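Local coordinates for putative fusidic acid resistance protein (Staphylococcus aureus, PDB 2YB5) that probably binds elongation factor G and frees it from stalled ribosomes, giving resistance to the antibiotic fusidic acid, at residues Lys16-Gln21 / Leu42-Asp47; Asn129-Val134 / Tyr192-Cys197; Cys161-Asp166 / Asn198-Asp203. All coordinates share one frame; numbering follows the deposited sequence.

Overall arrangement
The three contacts run from the helical N-terminal part of the chain into its zinc-binding C-terminal part. Contact 1 joins helix 9-27 to helix 35-50 and closes before the other two open. Contacts 2 and 3 interleave along the chain and share both helix 194-200 and the zinc ion; their centres lie about 12 Å apart. Contact 2 ties that helix's start to strand 130-136 of the antiparallel sheet, and contact 3 ties its end to the loop that begins with Cys161. Although the centres of contacts 1 and 3 are about 18 Å apart, Gln17 and Asp202 bridge them with a probable hydrogen bond, which links the elongation factor G-binding family region to the treble-clef zinc finger.

Contact 1 of 3, residues Lys16-Gln21 / Leu42-Asp47; sequences KQLVYQ and LNEIND
Leu18 and Ile45 mark the point where two helices meet: their CA atoms are 6.9 Å apart, the nearest pair across the segments. The helical segments 16-21 and 42-47 run almost antiparallel, at 162° between their N-to-C directions, and their axes approach to 9.6 Å. At that spacing the backbones stay apart and branched aliphatic side chains fill the interface, which is apolar and small.

The CB of Leu18 points at the facing helix, and its CD1 methyl lies against the CB of Glu44 at 3.7 Å. The same leucine meets Ile45 through its stem, Leu18 CB lying 3.8 Å from Ile45 CG1. These two side chains run past one another in opposite directions, so each packs along the flank of the other. Ile45 starts off to one side, but its CG1 branch stands beside the backbone N, anti to the carbonyl carbon (chi1 -66°), and from there the chain carries CD1 inward. This terminal methyl touches Val19 CG2 at 3.7 Å, the two side chains crossing at about a right angle. Leucine and isoleucine suit these places because they are long enough to span the gap, while the shorter valine receives the isoleucine's tip.

Glu44 lends only its aliphatic base. Its chain bends at chi2 (-71°) and takes the carboxylate away from helix 9-27, so the methylene can border the apolar patch without burying charge there. Ile60 and Ile63 of helix 59-63 also pack on Ile45, and Phe59 of that helix and Ala73 of helix 70-80 pack on Val19, extending the hydrophobic core. Such near-antiparallel pairing of consecutive helices is that of a helical hairpin, here within a helical bundle in the elongation factor G-binding N-terminal region.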
loop_
_atom_site.group_PDB
_atom_site.type_symbol
_atom_site.label_atom_id
_atom_site.label_comp_id
_atom_site.label_asym_id
_atom_site.label_seq_id
_atom_site.Cartn_x
_atom_site.Cartn_y
_atom_site.Cartn_z
ATOM N N LYS A 16 0.577 -10.970 1.836
ATOM C CA LYS A 16 1.501 -11.395 0.789
ATOM C C LYS A 16 2.938 -11.426 1.305
ATOM O O LYS A 16 3.647 -12.421 1.121
ATOM C CB LYS A 16 1.348 -10.442 -0.399
ATOM C CG LYS A 16 2.306 -10.631 -1.564
ATOM C CD LYS A 16 2.104 -9.527 -2.604
ATOM C CE LYS A 16 2.692 -8.183 -2.129
ATOM N NZ LYS A 16 2.332 -6.997 -2.994
ATOM N N GLN A 17 3.358 -10.357 1.975
ATOM C CA GLN A 17 4.671 -10.322 2.624
ATOM C C GLN A 17 4.865 -11.480 3.618
ATOM O O GLN A 17 5.973 -12.012 3.745
ATOM C CB GLN A 17 4.916 -8.975 3.319
ATOM C CG GLN A 17 5.185 -7.814 2.347
ATOM C CD GLN A 17 5.250 -6.449 3.022
ATOM O OE1 GLN A 17 5.309 -5.419 2.345
ATOM N NE2 GLN A 17 5.243 -6.430 4.356
ATOM N N LEU A 18 3.801 -11.865 4.321
ATOM C CA LEU A 18 3.893 -12.973 5.280
ATOM C C LEU A 18 4.030 -14.321 4.567
ATOM O O LEU A 18 4.795 -15.183 5.006
ATOM C CB LEU A 18 2.698 -12.985 6.227
ATOM C CG LEU A 18 2.596 -11.795 7.190
ATOM C CD1 LEU A 18 1.167 -11.648 7.690
ATOM C CD2 LEU A 18 3.571 -11.923 8.350
ATOM N N VAL A 19 3.309 -14.488 3.461
ATOM C CA VAL A 19 3.389 -15.713 2.675
ATOM C C VAL A 19 4.800 -15.925 2.108
ATOM O O VAL A 19 5.320 -17.037 2.172
ATOM C CB VAL A 19 2.330 -15.740 1.551
ATOM C CG1 VAL A 19 2.600 -16.869 0.577
ATOM C CG2 VAL A 19 0.933 -15.889 2.156
ATOM N N TYR A 20 5.429 -14.870 1.590
ATOM C CA TYR A 20 6.815 -14.972 1.114
ATOM C C TYR A 20 7.779 -15.260 2.258
ATOM O O TYR A 20 8.783 -15.930 2.055
ATOM C CB TYR A 20 7.291 -13.703 0.393
ATOM C CG TYR A 20 6.556 -13.314 -0.882
ATOM C CD1 TYR A 20 5.954 -14.264 -1.714
ATOM C CD2 TYR A 20 6.475 -11.975 -1.260
ATOM C CE1 TYR A 20 5.290 -13.877 -2.890
ATOM C CE2 TYR A 20 5.820 -11.583 -2.423
ATOM C CZ TYR A 20 5.229 -12.531 -3.232
ATOM O OH TYR A 20 4.577 -12.105 -4.376
ATOM N N GLN A 21 7.492 -14.740 3.450
ATOM C CA GLN A 21 8.328 -15.029 4.606
ATOM C C GLN A 21 8.259 -16.522 4.938
ATOM O O GLN A 21 9.269 -17.113 5.271
ATOM C CB GLN A 21 7.937 -14.178 5.818
ATOM C CG GLN A 21 8.997 -14.169 6.952
ATOM C CD GLN A 21 10.150 -13.181 6.725
ATOM O OE1 GLN A 21 10.297 -12.608 5.649
ATOM N NE2 GLN A 21 10.958 -12.975 7.753
ATOM N N LEU A 42 1.628 -18.133 10.137
ATOM C CA LEU A 42 0.282 -18.601 9.816
ATOM C C LEU A 42 -0.780 -17.852 10.625
ATOM O O LEU A 42 -1.798 -17.408 10.063
ATOM C CB LEU A 42 0.170 -20.106 10.030
ATOM C CG LEU A 42 1.020 -20.950 9.079
ATOM C CD1 LEU A 42 0.892 -22.437 9.448
ATOM C CD2 LEU A 42 0.623 -20.691 7.625
ATOM N N ASN A 43 -0.529 -17.678 11.925
ATOM C CA ASN A 43 -1.471 -16.954 12.786
ATOM C C ASN A 43 -1.596 -15.461 12.476
ATOM O O ASN A 43 -2.669 -14.894 12.680
ATOM C CB ASN A 43 -1.163 -17.167 14.271
ATOM C CG ASN A 43 -1.879 -18.387 14.854
ATOM O OD1 ASN A 43 -3.013 -18.702 14.476
ATOM N ND2 ASN A 43 -1.229 -19.060 15.791
ATOM N N GLU A 44 -0.522 -14.830 11.994
ATOM C CA GLU A 44 -0.591 -13.428 11.540
ATOM C C GLU A 44 -1.513 -13.283 10.341
ATOM O O GLU A 44 -2.312 -12.346 10.274
ATOM C CB GLU A 44 0.794 -12.890 11.168
ATOM C CG GLU A 44 1.746 -12.730 12.349
ATOM C CD GLU A 44 1.341 -11.595 13.261
ATOM O OE1 GLU A 44 1.391 -10.424 12.807
ATOM O OE2 GLU A 44 0.973 -11.872 14.428
ATOM N N ILE A 45 -1.395 -14.200 9.389
ATOM C CA ILE A 45 -2.248 -14.182 8.203
ATOM C C ILE A 45 -3.714 -14.347 8.590
ATOM O O ILE A 45 -4.578 -13.596 8.116
ATOM C CB ILE A 45 -1.853 -15.285 7.205
ATOM C CG1 ILE A 45 -0.459 -14.998 6.642
ATOM C CG2 ILE A 45 -2.893 -15.401 6.071
ATOM C CD1 ILE A 45 0.122 -16.099 5.810
ATOM N N ASN A 46 -3.977 -15.328 9.448
ATOM C CA ASN A 46 -5.329 -15.652 9.912
ATOM C C ASN A 46 -5.984 -14.512 10.672
ATOM O O ASN A 46 -7.165 -14.221 10.465
ATOM C CB ASN A 46 -5.296 -16.899 10.810
ATOM C CG ASN A 46 -6.688 -17.414 11.165
ATOM O OD1 ASN A 46 -7.517 -17.657 10.289
ATOM N ND2 ASN A 46 -6.937 -17.601 12.455
ATOM N N ASP A 47 -5.222 -13.873 11.554
ATOM C CA ASP A 47 -5.741 -12.755 12.336
ATOM C C ASP A 47 -6.211 -11.601 11.439
ATOM O O ASP A 47 -7.239 -10.985 11.716
ATOM C CB ASP A 47 -4.702 -12.281 13.369
ATOM C CG ASP A 47 -4.545 -13.256 14.533
ATOM O OD1 ASP A 47 -5.435 -14.118 14.738
ATOM O OD2 ASP A 47 -3.523 -13.165 15.249
#

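Contact 2 of 3, residues Asn129-Val134 / Tyr192-Cys197; sequences NRKYIV and YDSFKC. With ZN (zinc ion), chain C.
Lys131 reaches from strand 130-136 to the start of helix 194-200 and gives two hydrogen bonds there from its NZ. One goes to Tyr192 O at 2.7 Å, from well above the carbonyl plane (44° out of it). The other goes to Ser194 OG at 2.9 Å. A third acceptor, Asn124 OD1, also takes a bond from this ammonium group, so a buried charge is met by three neutral oxygens. Lysine suits the place because its methylenes can cross an apolar layer beside Phe170 and Ile149; the chain leaves the strand with CG anti to the backbone N (chi1 178°), then bends at chi3 and chi4 to bring NZ between its acceptors.

Tyr192 O is shared, receiving Asn124 ND2 as well. Asp193 occupies the N-cap, its OD1 accepting from Phe195 N at 3.0 Å from above the carboxylate plane; a short acidic side chain can fold back in this way onto a backbone N-H. In the helix's first turn, Cys197 SG binds the zinc ion at 2.4 Å. With Cys191 just before the helix and the CxxC pair Cys158 and Cys161, this is consistent with a treble-clef zinc finger.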
loop_
_atom_site.group_PDB
_atom_site.type_symbol
_atom_site.label_atom_id
_atom_site.label_comp_id
_atom_site.label_asym_id
_atom_site.label_seq_id
_atom_site.Cartn_x
_atom_site.Cartn_y
_atom_site.Cartn_z
ATOM N N ASN A 129 5.498 20.149 -11.953
ATOM C CA ASN A 129 6.356 19.346 -11.098
ATOM C C ASN A 129 5.710 19.053 -9.742
ATOM O O ASN A 129 6.292 19.256 -8.687
ATOM C CB ASN A 129 7.717 20.017 -10.977
ATOM C CG ASN A 129 8.506 19.928 -12.269
ATOM O OD1 ASN A 129 8.970 18.847 -12.643
ATOM N ND2 ASN A 129 8.630 21.047 -12.979
ATOM N N ARG A 130 4.492 18.548 -9.804
ATOM C CA ARG A 130 3.669 18.360 -8.627
ATOM C C ARG A 130 3.280 16.889 -8.491
ATOM O O ARG A 130 3.198 16.172 -9.488
ATOM C CB ARG A 130 2.423 19.233 -8.773
ATOM C CG ARG A 130 1.545 19.331 -7.538
ATOM C CD ARG A 130 0.447 20.375 -7.752
ATOM N NE ARG A 130 0.967 21.741 -7.716
ATOM C CZ ARG A 130 0.221 22.842 -7.799
ATOM N NH1 ARG A 130 -1.101 22.767 -7.916
ATOM N NH2 ARG A 130 0.801 24.029 -7.751
ATOM N N LYS A 131 3.077 16.441 -7.254
ATOM C CA LYS A 131 2.376 15.188 -6.987
ATOM C C LYS A 131 1.188 15.504 -6.096
ATOM O O LYS A 131 1.297 16.300 -5.160
ATOM C CB LYS A 131 3.273 14.123 -6.315
ATOM C CG LYS A 131 2.548 12.800 -5.988
ATOM C CD LYS A 131 3.353 11.849 -5.118
ATOM C CE LYS A 131 4.567 11.225 -5.816
ATOM N NZ LYS A 131 4.156 10.354 -6.957
ATOM N N TYR A 132 0.063 14.874 -6.419
ATOM C CA TYR A 132 -1.151 14.925 -5.631
ATOM C C TYR A 132 -1.335 13.570 -4.966
ATOM O O TYR A 132 -1.072 12.538 -5.592
ATOM C CB TYR A 132 -2.349 15.165 -6.548
ATOM C CG TYR A 132 -2.392 16.517 -7.181
ATOM C CD1 TYR A 132 -2.993 17.578 -6.529
ATOM C CD2 TYR A 132 -1.859 16.738 -8.443
ATOM C CE1 TYR A 132 -3.058 18.811 -7.098
ATOM C CE2 TYR A 132 -1.919 17.982 -9.028
ATOM C CZ TYR A 132 -2.519 19.017 -8.345
ATOM O OH TYR A 132 -2.601 20.269 -8.897
ATOM N N ILE A 133 -1.793 13.571 -3.715
ATOM C CA ILE A 133 -2.036 12.342 -2.970
ATOM C C ILE A 133 -3.409 12.412 -2.316
ATOM O O ILE A 133 -3.673 13.336 -1.580
ATOM C CB ILE A 133 -0.945 12.103 -1.899
ATOM C CG1 ILE A 133 0.360 11.651 -2.566
ATOM C CG2 ILE A 133 -1.407 11.076 -0.854
ATOM C CD1 ILE A 133 1.641 11.940 -1.736
ATOM N N VAL A 134 -4.275 11.448 -2.610
ATOM C CA VAL A 134 -5.612 11.374 -2.035
ATOM C C VAL A 134 -5.762 10.030 -1.313
ATOM O O VAL A 134 -5.265 9.001 -1.781
ATOM C CB VAL A 134 -6.714 11.553 -3.122
ATOM C CG1 VAL A 134 -8.112 11.265 -2.573
ATOM C CG2 VAL A 134 -6.650 12.980 -3.713
ATOM N N TYR A 192 8.833 8.092 -6.375
ATOM C CA TYR A 192 8.370 8.926 -7.466
ATOM C C TYR A 192 7.056 8.383 -8.039
ATOM O O TYR A 192 6.128 9.139 -8.332
ATOM C CB TYR A 192 9.405 8.981 -8.583
ATOM C CG TYR A 192 9.058 10.032 -9.602
ATOM C CD1 TYR A 192 9.222 11.377 -9.301
ATOM C CD2 TYR A 192 8.526 9.690 -10.846
ATOM C CE1 TYR A 192 8.885 12.362 -10.214
ATOM C CE2 TYR A 192 8.194 10.667 -11.767
ATOM C CZ TYR A 192 8.371 12.005 -11.438
ATOM O OH TYR A 192 8.067 13.005 -12.326
ATOM N N ASP A 193 7.013 7.064 -8.196
ATOM C CA ASP A 193 5.859 6.348 -8.715
ATOM C C ASP A 193 5.034 5.783 -7.548
ATOM O O ASP A 193 5.410 4.790 -6.937
ATOM C CB ASP A 193 6.351 5.221 -9.634
ATOM C CG ASP A 193 5.238 4.363 -10.161
ATOM O OD1 ASP A 193 4.054 4.675 -9.938
ATOM O OD2 ASP A 193 5.553 3.352 -10.809
ATOM N N SER A 194 3.914 6.438 -7.248
ATOM C CA SER A 194 3.064 6.064 -6.126
ATOM C C SER A 194 2.417 4.694 -6.311
ATOM O O SER A 194 2.049 4.047 -5.330
ATOM C CB SER A 194 1.994 7.131 -5.902
ATOM O OG SER A 194 2.605 8.379 -5.605
ATOM N N PHE A 195 2.297 4.233 -7.555
ATOM C CA PHE A 195 1.740 2.905 -7.809
ATOM C C PHE A 195 2.696 1.808 -7.373
ATOM O O PHE A 195 2.272 0.818 -6.776
ATOM C CB PHE A 195 1.286 2.786 -9.265
ATOM C CG PHE A 195 0.219 3.788 -9.603
ATOM C CD1 PHE A 195 -1.106 3.516 -9.319
ATOM C CD2 PHE A 195 0.557 5.047 -10.097
ATOM C CE1 PHE A 195 -2.099 4.457 -9.579
ATOM C CE2 PHE A 195 -0.427 5.996 -10.351
ATOM C CZ PHE A 195 -1.758 5.697 -10.092
ATOM N N LYS A 196 3.988 2.003 -7.612
ATOM C CA LYS A 196 5.006 1.104 -7.067
ATOM C C LYS A 196 5.016 1.152 -5.535
ATOM O O LYS A 196 5.056 0.106 -4.880
ATOM C CB LYS A 196 6.383 1.464 -7.604
ATOM C CG LYS A 196 7.491 0.490 -7.193
ATOM C CD LYS A 196 8.875 1.123 -7.292
ATOM C CE LYS A 196 9.958 0.114 -6.887
ATOM N NZ LYS A 196 11.314 0.724 -6.784
ATOM N N CYS A 197 4.996 2.362 -4.979
ATOM C CA CYS A 197 4.840 2.582 -3.525
ATOM C C CYS A 197 3.685 1.770 -2.916
ATOM O O CYS A 197 3.851 1.111 -1.886
ATOM C CB CYS A 197 4.570 4.070 -3.240
ATOM S SG CYS A 197 4.697 4.540 -1.503
HETATM ZN ZN ZN C . 7.100 4.258 -1.299
#

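Contact 3 of 3, residues Cys161-Asp166 / Asn198-Asp203; sequences CNQESD and NQNLDD. With ZN (zinc ion), chain C.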
loop_
_atom_site.group_PDB
_atom_site.type_symbol
_atom_site.label_atom_id
_atom_site.label_comp_id
_atom_site.label_asym_id
_atom_site.label_seq_id
_atom_site.Cartn_x
_atom_site.Cartn_y
_atom_site.Cartn_z
ATOM N N CYS A 161 6.474 3.977 2.381
ATOM C CA CYS A 161 6.441 2.529 2.421
ATOM C C CYS A 161 7.682 1.947 3.095
ATOM O O CYS A 161 7.733 0.750 3.335
ATOM C CB CYS A 161 6.310 1.958 1.003
ATOM S SG CYS A 161 7.713 2.306 -0.093
ATOM N N ASN A 162 8.671 2.803 3.369
ATOM C CA ASN A 162 9.930 2.437 4.022
ATOM C C ASN A 162 10.848 1.507 3.232
ATOM O O ASN A 162 11.847 1.061 3.769
ATOM C CB ASN A 162 9.681 1.852 5.422
ATOM C CG ASN A 162 9.120 2.872 6.392
ATOM O OD1 ASN A 162 8.249 2.558 7.205
ATOM N ND2 ASN A 162 9.632 4.089 6.328
ATOM N N GLN A 163 10.548 1.233 1.965
ATOM C CA GLN A 163 11.433 0.391 1.156
ATOM C C GLN A 163 12.350 1.229 0.261
ATOM O O GLN A 163 12.170 2.445 0.128
ATOM C CB GLN A 163 10.613 -0.604 0.333
ATOM C CG GLN A 163 9.739 -1.506 1.225
ATOM C CD GLN A 163 9.289 -2.785 0.550
ATOM O OE1 GLN A 163 9.981 -3.331 -0.309
ATOM N NE2 GLN A 163 8.119 -3.282 0.950
ATOM N N GLU A 164 13.336 0.573 -0.347
ATOM C CA GLU A 164 14.255 1.242 -1.260
ATOM C C GLU A 164 13.581 1.355 -2.622
ATOM O O GLU A 164 13.005 0.380 -3.107
ATOM C CB GLU A 164 15.586 0.477 -1.368
ATOM C CG GLU A 164 16.760 1.356 -1.775
ATOM C CD GLU A 164 18.075 0.591 -1.939
ATOM O OE1 GLU A 164 18.048 -0.597 -2.334
ATOM O OE2 GLU A 164 19.142 1.191 -1.683
ATOM N N SER A 165 13.625 2.543 -3.221
ATOM C CA SER A 165 13.010 2.772 -4.529
ATOM C C SER A 165 13.628 3.980 -5.228
ATOM O O SER A 165 14.529 4.621 -4.690
ATOM C CB SER A 165 11.497 2.982 -4.382
ATOM O OG SER A 165 11.188 4.318 -4.043
ATOM N N ASP A 166 13.138 4.279 -6.429
ATOM C CA ASP A 166 13.494 5.520 -7.106
ATOM C C ASP A 166 12.675 6.620 -6.449
ATOM O O ASP A 166 11.454 6.667 -6.610
ATOM C CB ASP A 166 13.205 5.438 -8.603
ATOM C CG ASP A 166 14.067 4.401 -9.320
ATOM O OD1 ASP A 166 15.254 4.249 -8.977
ATOM O OD2 ASP A 166 13.545 3.741 -10.242
ATOM N N ASN A 198 2.528 1.835 -3.564
ATOM C CA ASN A 198 1.330 1.141 -3.085
ATOM C C ASN A 198 1.429 -0.385 -3.115
ATOM O O ASN A 198 0.731 -1.056 -2.363
ATOM C CB ASN A 198 0.096 1.608 -3.849
ATOM C CG ASN A 198 -0.499 2.864 -3.256
ATOM O OD1 ASN A 198 -1.255 2.794 -2.288
ATOM N ND2 ASN A 198 -0.158 4.029 -3.831
ATOM N N GLN A 199 2.311 -0.916 -3.970
ATOM C CA GLN A 199 2.656 -2.348 -3.959
ATOM C C GLN A 199 3.501 -2.713 -2.739
ATOM O O GLN A 199 3.478 -3.858 -2.296
ATOM C CB GLN A 199 3.413 -2.755 -5.238
ATOM C CG GLN A 199 2.615 -2.622 -6.538
ATOM C CD GLN A 199 1.458 -3.591 -6.619
ATOM O OE1 GLN A 199 0.541 -3.550 -5.797
ATOM N NE2 GLN A 199 1.488 -4.480 -7.614
ATOM N N ASN A 200 4.244 -1.745 -2.209
ATOM C CA ASN A 200 5.094 -1.956 -1.038
ATOM C C ASN A 200 4.418 -1.611 0.291
ATOM O O ASN A 200 4.867 -2.050 1.349
ATOM C CB ASN A 200 6.361 -1.086 -1.130
ATOM C CG ASN A 200 7.088 -1.213 -2.472
ATOM O OD1 ASN A 200 6.973 -2.235 -3.173
ATOM N ND2 ASN A 200 7.847 -0.155 -2.835
ATOM N N LEU A 201 3.381 -0.782 0.252
ATOM C CA LEU A 201 2.847 -0.196 1.480
ATOM C C LEU A 201 1.998 -1.198 2.267
ATOM O O LEU A 201 0.899 -1.557 1.843
ATOM C CB LEU A 201 2.023 1.061 1.162
ATOM C CG LEU A 201 1.347 1.764 2.341
ATOM C CD1 LEU A 201 2.365 2.190 3.406
ATOM C CD2 LEU A 201 0.529 2.978 1.845
ATOM N N ASP A 202 2.492 -1.629 3.427
ATOM C CA ASP A 202 1.755 -2.636 4.212
ATOM C C ASP A 202 1.021 -2.086 5.438
ATOM O O ASP A 202 0.382 -2.853 6.150
ATOM C CB ASP A 202 2.657 -3.797 4.610
ATOM C CG ASP A 202 3.811 -3.374 5.490
ATOM O OD1 ASP A 202 3.803 -2.243 6.022
ATOM O OD2 ASP A 202 4.737 -4.181 5.638
ATOM N N ASP A 203 1.076 -0.769 5.660
ATOM C CA ASP A 203 0.391 -0.149 6.800
ATOM C C ASP A 203 -0.001 1.302 6.499
ATOM O O ASP A 203 0.866 2.169 6.394
ATOM C CB ASP A 203 1.291 -0.221 8.038
ATOM C CG ASP A 203 0.562 0.111 9.333
ATOM O OD1 ASP A 203 -0.572 0.614 9.289
ATOM O OD2 ASP A 203 1.142 -0.132 10.412
HETATM ZN ZN ZN C . 7.100 4.258 -1.299
HETATM O O HOH W 1 5.216 -0.376 4.091
HETATM O O HOH W 2 10.689 -0.150 -3.771
#
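Cys161 SG is gripped from three directions: it binds the zinc ion at 2.4 Å and accepts two weak, nearly straight N-H contacts. Across the contact, Asn200 ND2 approaches the sulfur at 3.7 Å with an N-H...S angle of 163°. From its own loop, Gln163 N reaches the same SG, also at 3.7 Å. The sulfur sits between the backbone N and the carbonyl carbon (chi1 64°), which directs it to the metal.

Asparagine suits position 200 because its short amide can offer an N-H to the thiolate while its CB packs on Cys161 CB. Gln163, extended beyond CG, lies across Asn200 with NE2 3.5 Å from Asn200 CB. Their amide planes, 24° apart, are stacked.

One water adds to the polar link: hydrogen-bonded to Cys161 O at 2.9 Å, it also accepts from Asp202 N. Gln163 touches Gln17 of helix 9-27, and Asp202 meets the same helix through Val13 and Lys14.

A zinc-bound cysteine would be expected to keep much of its negative charge, and N-H groups directed at its sulfur may spread that charge and favour the thiolate. The chemistry is thus consistent with a weak second shell, in which Asn200 and the loop backbone may steady a first-shell ligand of the four-cysteine site.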